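PDB 6HPG: outer envelope protein 64, mitochondrial from Arabidopsis thaliana, which probably acts as a chaperone receptor at the mitochondrial outer membrane, mediating Hsp90-dependent targeting of proteins to mitochondria. Local coordinates for residues A[2-16]-A[28-42]. Sequence-based numbering, arbitrary orientation.
Sequences NMEASEVMKEKGNAA and FYTEAIKLNGANATY
Tyr42 brings its hydroxyl edge-on to Ser6: OH donates to Ser6 OG at 2.5 Å, with OG close to the ring plane. A chi1 of 87° sets Ser6 OG between its backbone N and carbonyl carbon, where it can donate to Met3 O at 2.6 Å, tilted out of that carbonyl's plane, while accepting from Tyr42 OH. One face of the Tyr42 ring lies on Asn39 CB, while the Lys10 chain crosses the tyrosine at about a right angle, Lys10 CD 3.9 Å from Tyr42 CE1. A phenylalanine in place of Tyr42 would probably keep this apolar contact but leave Ser6 OG without its donor.

At the other end, Lys12 CB stands 3.4 Å from the centroid of the Phe28 ring and 5° off its normal, a CH-pi contact, whereas Met9 SD meets the same ring at its edge. Gly13 CA makes another, over one face of the Tyr29 ring, 3.9 Å from its centroid; a CB built on Gly13 would fall 2.3 Å from Tyr29 CE1, hence the glycine. Tyr29 OH donates to Asn14 OD1, at the ring edge in its plane; the modelled 2.4 Å is very short and doubtful.

Knobs-into-holes packing sets Met9 among Phe28, Glu31, Ala32 and Leu35, and Leu35 among Asn2, Ala5, Ser6 and Met9. Segments 2-16 and 28-35, of helices 2-18 and 22-35, have axes 7.7 Å apart and directions 163° apart: the antiparallel TPR 1 hairpin. Tyr42 ties it to TPR 2; Lys10 NZ and Asn14 ND2 hydrogen-bond the bound peptide's backbone, placing this face in the peptide-binding site.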
loop_
_atom_site.group_PDB
_atom_site.type_symbol
_atom_site.label_atom_id
_atom_site.label_comp_id
_atom_site.label_asym_id
_atom_site.label_seq_id
_atom_site.Cartn_x
_atom_site.Cartn_y
_atom_site.Cartn_z
ATOM N N ASN A 2 -2.883 12.058 -21.118
ATOM C CA ASN A 2 -3.219 10.999 -20.194
ATOM C C ASN A 2 -2.307 10.977 -18.950
ATOM O O ASN A 2 -2.771 10.766 -17.809
ATOM C CB ASN A 2 -3.246 9.682 -20.935
ATOM C CG ASN A 2 -4.400 9.606 -21.926
ATOM O OD1 ASN A 2 -5.349 10.391 -21.874
ATOM N ND2 ASN A 2 -4.321 8.670 -22.823
ATOM N N MET A 3 -1.028 11.251 -19.170
ATOM C CA MET A 3 -0.068 11.454 -18.083
ATOM C C MET A 3 -0.589 12.466 -17.047
ATOM O O MET A 3 -0.636 12.152 -15.832
ATOM C CB MET A 3 1.268 11.920 -18.679
ATOM C CG MET A 3 2.433 12.068 -17.758
ATOM S SD MET A 3 2.644 10.569 -16.780
ATOM C CE MET A 3 2.264 11.260 -15.199
ATOM N N GLU A 4 -0.989 13.647 -17.506
ATOM C CA GLU A 4 -1.556 14.674 -16.609
ATOM C C GLU A 4 -2.893 14.185 -16.001
ATOM O O GLU A 4 -3.115 14.330 -14.799
ATOM C CB GLU A 4 -1.733 16.043 -17.298
ATOM C CG GLU A 4 -2.404 17.100 -16.414
ATOM C CD GLU A 4 -2.695 18.460 -17.086
ATOM O OE1 GLU A 4 -2.949 19.423 -16.337
ATOM O OE2 GLU A 4 -2.696 18.582 -18.331
ATOM N N ALA A 5 -3.785 13.638 -16.830
ATOM C CA ALA A 5 -5.072 13.091 -16.310
ATOM C C ALA A 5 -4.857 12.029 -15.171
ATOM O O ALA A 5 -5.524 12.027 -14.108
ATOM C CB ALA A 5 -5.896 12.525 -17.461
ATOM N N SER A 6 -3.838 11.211 -15.353
ATOM C CA SER A 6 -3.502 10.182 -14.396
ATOM C C SER A 6 -3.281 10.791 -12.998
ATOM O O SER A 6 -3.778 10.252 -12.021
ATOM C CB SER A 6 -2.285 9.376 -14.850
ATOM O OG SER A 6 -1.045 9.945 -14.452
ATOM N N GLU A 7 -2.543 11.898 -12.918
ATOM C CA GLU A 7 -2.241 12.516 -11.628
ATOM C C GLU A 7 -3.522 13.116 -11.062
ATOM O O GLU A 7 -3.763 13.066 -9.872
ATOM C CB GLU A 7 -1.179 13.606 -11.763
ATOM C CG GLU A 7 -1.039 14.481 -10.510
ATOM C CD GLU A 7 -0.562 13.725 -9.279
ATOM O OE1 GLU A 7 -0.671 14.238 -8.147
ATOM O OE2 GLU A 7 -0.053 12.609 -9.423
ATOM N N VAL A 8 -4.373 13.644 -11.935
ATOM C CA VAL A 8 -5.675 14.171 -11.514
ATOM C C VAL A 8 -6.523 13.081 -10.897
ATOM O O VAL A 8 -7.054 13.259 -9.771
ATOM C CB VAL A 8 -6.376 14.952 -12.663
ATOM C CG1 VAL A 8 -7.839 15.298 -12.337
ATOM C CG2 VAL A 8 -5.575 16.230 -12.950
ATOM N N MET A 9 -6.571 11.925 -11.553
ATOM C CA MET A 9 -7.307 10.787 -11.027
ATOM C C MET A 9 -6.693 10.329 -9.676
ATOM O O MET A 9 -7.431 10.046 -8.715
ATOM C CB MET A 9 -7.263 9.662 -12.036
ATOM C CG MET A 9 -7.954 10.000 -13.364
ATOM S SD MET A 9 -9.703 10.187 -13.067
ATOM C CE MET A 9 -9.962 11.920 -12.934
ATOM N N LYS A 10 -5.359 10.287 -9.596
ATOM C CA LYS A 10 -4.747 9.974 -8.337
ATOM C C LYS A 10 -5.208 10.914 -7.253
ATOM O O LYS A 10 -5.653 10.458 -6.179
ATOM C CB LYS A 10 -3.220 9.929 -8.424
ATOM C CG LYS A 10 -2.588 9.469 -7.103
ATOM C CD LYS A 10 -1.243 10.087 -6.840
ATOM C CE LYS A 10 -1.382 11.555 -6.481
ATOM N NZ LYS A 10 -0.056 12.071 -6.012
ATOM N N GLU A 11 -5.170 12.213 -7.535
ATOM C CA GLU A 11 -5.562 13.200 -6.525
ATOM C C GLU A 11 -7.039 13.047 -6.097
ATOM O O GLU A 11 -7.349 13.212 -4.930
ATOM C CB GLU A 11 -5.225 14.620 -6.988
ATOM C CG GLU A 11 -3.702 14.791 -7.169
ATOM C CD GLU A 11 -3.274 16.069 -7.883
ATOM O OE1 GLU A 11 -4.138 16.857 -8.318
ATOM O OE2 GLU A 11 -2.044 16.286 -7.993
ATOM N N LYS A 12 -7.911 12.653 -7.022
ATOM C CA LYS A 12 -9.350 12.437 -6.740
ATOM C C LYS A 12 -9.507 11.199 -5.867
ATOM O O LYS A 12 -10.305 11.159 -4.914
ATOM C CB LYS A 12 -10.138 12.260 -8.058
ATOM C CG LYS A 12 -11.008 13.430 -8.519
ATOM C CD LYS A 12 -10.280 14.670 -8.981
ATOM C CE LYS A 12 -11.133 15.491 -9.945
ATOM N NZ LYS A 12 -11.325 14.887 -11.313
ATOM N N GLY A 13 -8.713 10.195 -6.167
ATOM C CA GLY A 13 -8.617 9.010 -5.306
ATOM C C GLY A 13 -8.232 9.366 -3.873
ATOM O O GLY A 13 -8.808 8.823 -2.930
ATOM N N ASN A 14 -7.235 10.246 -3.732
ATOM C CA ASN A 14 -6.706 10.624 -2.415
ATOM C C ASN A 14 -7.801 11.367 -1.648
ATOM O O ASN A 14 -7.968 11.137 -0.472
ATOM C CB ASN A 14 -5.422 11.456 -2.517
ATOM C CG ASN A 14 -4.187 10.626 -2.947
ATOM O OD1 ASN A 14 -4.234 9.404 -3.145
ATOM N ND2 ASN A 14 -3.091 11.300 -3.092
ATOM N N ALA A 15 -8.576 12.205 -2.334
ATOM C CA ALA A 15 -9.687 12.881 -1.685
ATOM C C ALA A 15 -10.766 11.868 -1.278
ATOM O O ALA A 15 -11.292 11.954 -0.168
ATOM C CB ALA A 15 -10.257 13.997 -2.574
ATOM N N ALA A 16 -11.076 10.904 -2.153
ATOM C CA ALA A 16 -12.048 9.878 -1.821
ATOM C C ALA A 16 -11.595 9.060 -0.618
ATOM O O ALA A 16 -12.384 8.760 0.298
ATOM C CB ALA A 16 -12.304 8.970 -3.027
ATOM N N PHE A 28 -11.028 5.623 -8.752
ATOM C CA PHE A 28 -10.152 6.701 -9.222
ATOM C C PHE A 28 -8.733 6.191 -9.474
ATOM O O PHE A 28 -8.135 6.531 -10.494
ATOM C CB PHE A 28 -10.130 7.926 -8.253
ATOM C CG PHE A 28 -11.306 8.863 -8.415
ATOM C CD1 PHE A 28 -11.627 9.394 -9.655
ATOM C CD2 PHE A 28 -12.081 9.241 -7.321
ATOM C CE1 PHE A 28 -12.712 10.236 -9.817
ATOM C CE2 PHE A 28 -13.181 10.070 -7.483
ATOM C CZ PHE A 28 -13.492 10.567 -8.742
ATOM N N TYR A 29 -8.250 5.313 -8.598
ATOM C CA TYR A 29 -6.902 4.811 -8.662
ATOM C C TYR A 29 -6.784 3.840 -9.799
ATOM O O TYR A 29 -5.746 3.804 -10.482
ATOM C CB TYR A 29 -6.478 4.190 -7.337
ATOM C CG TYR A 29 -6.335 5.142 -6.131
ATOM C CD1 TYR A 29 -5.725 6.393 -6.237
ATOM C CD2 TYR A 29 -6.741 4.745 -4.872
ATOM C CE1 TYR A 29 -5.546 7.208 -5.119
ATOM C CE2 TYR A 29 -6.558 5.543 -3.783
ATOM C CZ TYR A 29 -5.979 6.785 -3.907
ATOM O OH TYR A 29 -5.804 7.567 -2.764
ATOM N N THR A 30 -7.862 3.105 -10.070
ATOM C CA THR A 30 -7.901 2.195 -11.248
ATOM C C THR A 30 -7.742 2.948 -12.566
ATOM O O THR A 30 -6.949 2.571 -13.491
ATOM C CB THR A 30 -9.164 1.333 -11.165
ATOM O OG1 THR A 30 -9.030 0.536 -9.989
ATOM C CG2 THR A 30 -9.390 0.404 -12.402
ATOM N N GLU A 31 -8.430 4.056 -12.628
ATOM C CA GLU A 31 -8.341 4.925 -13.789
ATOM C C GLU A 31 -6.968 5.606 -13.924
ATOM O O GLU A 31 -6.478 5.756 -15.069
ATOM C CB GLU A 31 -9.450 5.962 -13.753
ATOM C CG GLU A 31 -9.496 6.911 -14.934
ATOM C CD GLU A 31 -9.941 6.255 -16.239
ATOM O OE1 GLU A 31 -10.066 6.972 -17.263
ATOM O OE2 GLU A 31 -10.205 5.059 -16.231
ATOM N N ALA A 32 -6.425 6.074 -12.784
ATOM C CA ALA A 32 -5.076 6.591 -12.683
ATOM C C ALA A 32 -4.105 5.625 -13.298
ATOM O O ALA A 32 -3.272 5.996 -14.132
ATOM C CB ALA A 32 -4.711 6.838 -11.222
ATOM N N ILE A 33 -4.249 4.359 -12.920
ATOM C CA ILE A 33 -3.341 3.277 -13.365
ATOM C C ILE A 33 -3.575 2.925 -14.834
ATOM O O ILE A 33 -2.610 2.638 -15.563
ATOM C CB ILE A 33 -3.506 2.044 -12.450
ATOM C CG1 ILE A 33 -2.894 2.339 -11.082
ATOM C CG2 ILE A 33 -3.008 0.723 -13.046
ATOM C CD1 ILE A 33 -3.327 1.294 -10.082
ATOM N N LYS A 34 -4.839 2.947 -15.273
ATOM C CA LYS A 34 -5.135 2.707 -16.698
ATOM C C LYS A 34 -4.514 3.790 -17.595
ATOM O O LYS A 34 -4.037 3.517 -18.699
ATOM C CB LYS A 34 -6.643 2.556 -16.923
ATOM C CG LYS A 34 -7.018 2.319 -18.381
ATOM C CD LYS A 34 -8.509 2.322 -18.523
ATOM C CE LYS A 34 -8.996 1.632 -19.789
ATOM N NZ LYS A 34 -9.730 0.372 -19.435
ATOM N N LEU A 35 -4.494 5.018 -17.116
ATOM C CA LEU A 35 -3.883 6.111 -17.851
ATOM C C LEU A 35 -2.343 6.136 -17.744
ATOM O O LEU A 35 -1.668 6.542 -18.694
ATOM C CB LEU A 35 -4.460 7.428 -17.354
ATOM C CG LEU A 35 -5.949 7.684 -17.639
ATOM C CD1 LEU A 35 -6.420 8.814 -16.748
ATOM C CD2 LEU A 35 -6.186 8.026 -19.108
ATOM N N ASN A 36 -1.800 5.770 -16.574
ATOM C CA ASN A 36 -0.347 5.687 -16.356
ATOM C C ASN A 36 -0.057 4.473 -15.461
ATOM O O ASN A 36 -0.263 4.529 -14.249
ATOM C CB ASN A 36 0.179 6.995 -15.734
ATOM C CG ASN A 36 1.682 6.966 -15.416
ATOM O OD1 ASN A 36 2.421 6.039 -15.778
ATOM N ND2 ASN A 36 2.131 7.992 -14.700
ATOM N N GLY A 37 0.383 3.386 -16.099
ATOM C CA GLY A 37 0.654 2.100 -15.489
ATOM C C GLY A 37 2.058 1.928 -14.927
ATOM O O GLY A 37 2.405 0.852 -14.459
ATOM N N ALA A 38 2.858 2.986 -14.943
ATOM C CA ALA A 38 4.245 2.941 -14.514
ATOM C C ALA A 38 4.454 3.782 -13.290
ATOM O O ALA A 38 5.531 4.337 -13.145
ATOM C CB ALA A 38 5.174 3.429 -15.667
ATOM N N ASN A 39 3.450 3.899 -12.413
ATOM C CA ASN A 39 3.602 4.692 -11.166
ATOM C C ASN A 39 3.340 3.843 -9.949
ATOM O O ASN A 39 2.207 3.377 -9.744
ATOM C CB ASN A 39 2.682 5.894 -11.158
ATOM C CG ASN A 39 3.032 6.875 -10.050
ATOM O OD1 ASN A 39 2.708 6.659 -8.875
ATOM N ND2 ASN A 39 3.748 7.921 -10.405
ATOM N N ALA A 40 4.387 3.629 -9.152
ATOM C CA ALA A 40 4.288 2.754 -7.993
ATOM C C ALA A 40 3.302 3.280 -6.964
ATOM O O ALA A 40 2.590 2.491 -6.335
ATOM C CB ALA A 40 5.644 2.573 -7.354
ATOM N N THR A 41 3.309 4.601 -6.752
ATOM C CA THR A 41 2.403 5.267 -5.790
ATOM C C THR A 41 0.897 5.042 -6.133
ATOM O O THR A 41 0.053 4.893 -5.249
ATOM C CB THR A 41 2.795 6.757 -5.721
ATOM O OG1 THR A 41 4.163 6.825 -5.355
ATOM C CG2 THR A 41 1.983 7.532 -4.701
ATOM N N TYR A 42 0.560 4.930 -7.419
ATOM C CA TYR A 42 -0.855 4.748 -7.792
ATOM C C TYR A 42 -1.361 3.396 -7.322
ATOM O O TYR A 42 -2.428 3.304 -6.706
ATOM C CB TYR A 42 -1.052 4.806 -9.316
ATOM C CG TYR A 42 -0.817 6.113 -10.025
ATOM C CD1 TYR A 42 -0.247 7.202 -9.395
ATOM C CD2 TYR A 42 -1.099 6.208 -11.391
ATOM C CE1 TYR A 42 -0.029 8.348 -10.076
ATOM C CE2 TYR A 42 -0.912 7.375 -12.081
ATOM C CZ TYR A 42 -0.342 8.437 -11.442
ATOM O OH TYR A 42 -0.105 9.601 -12.131
#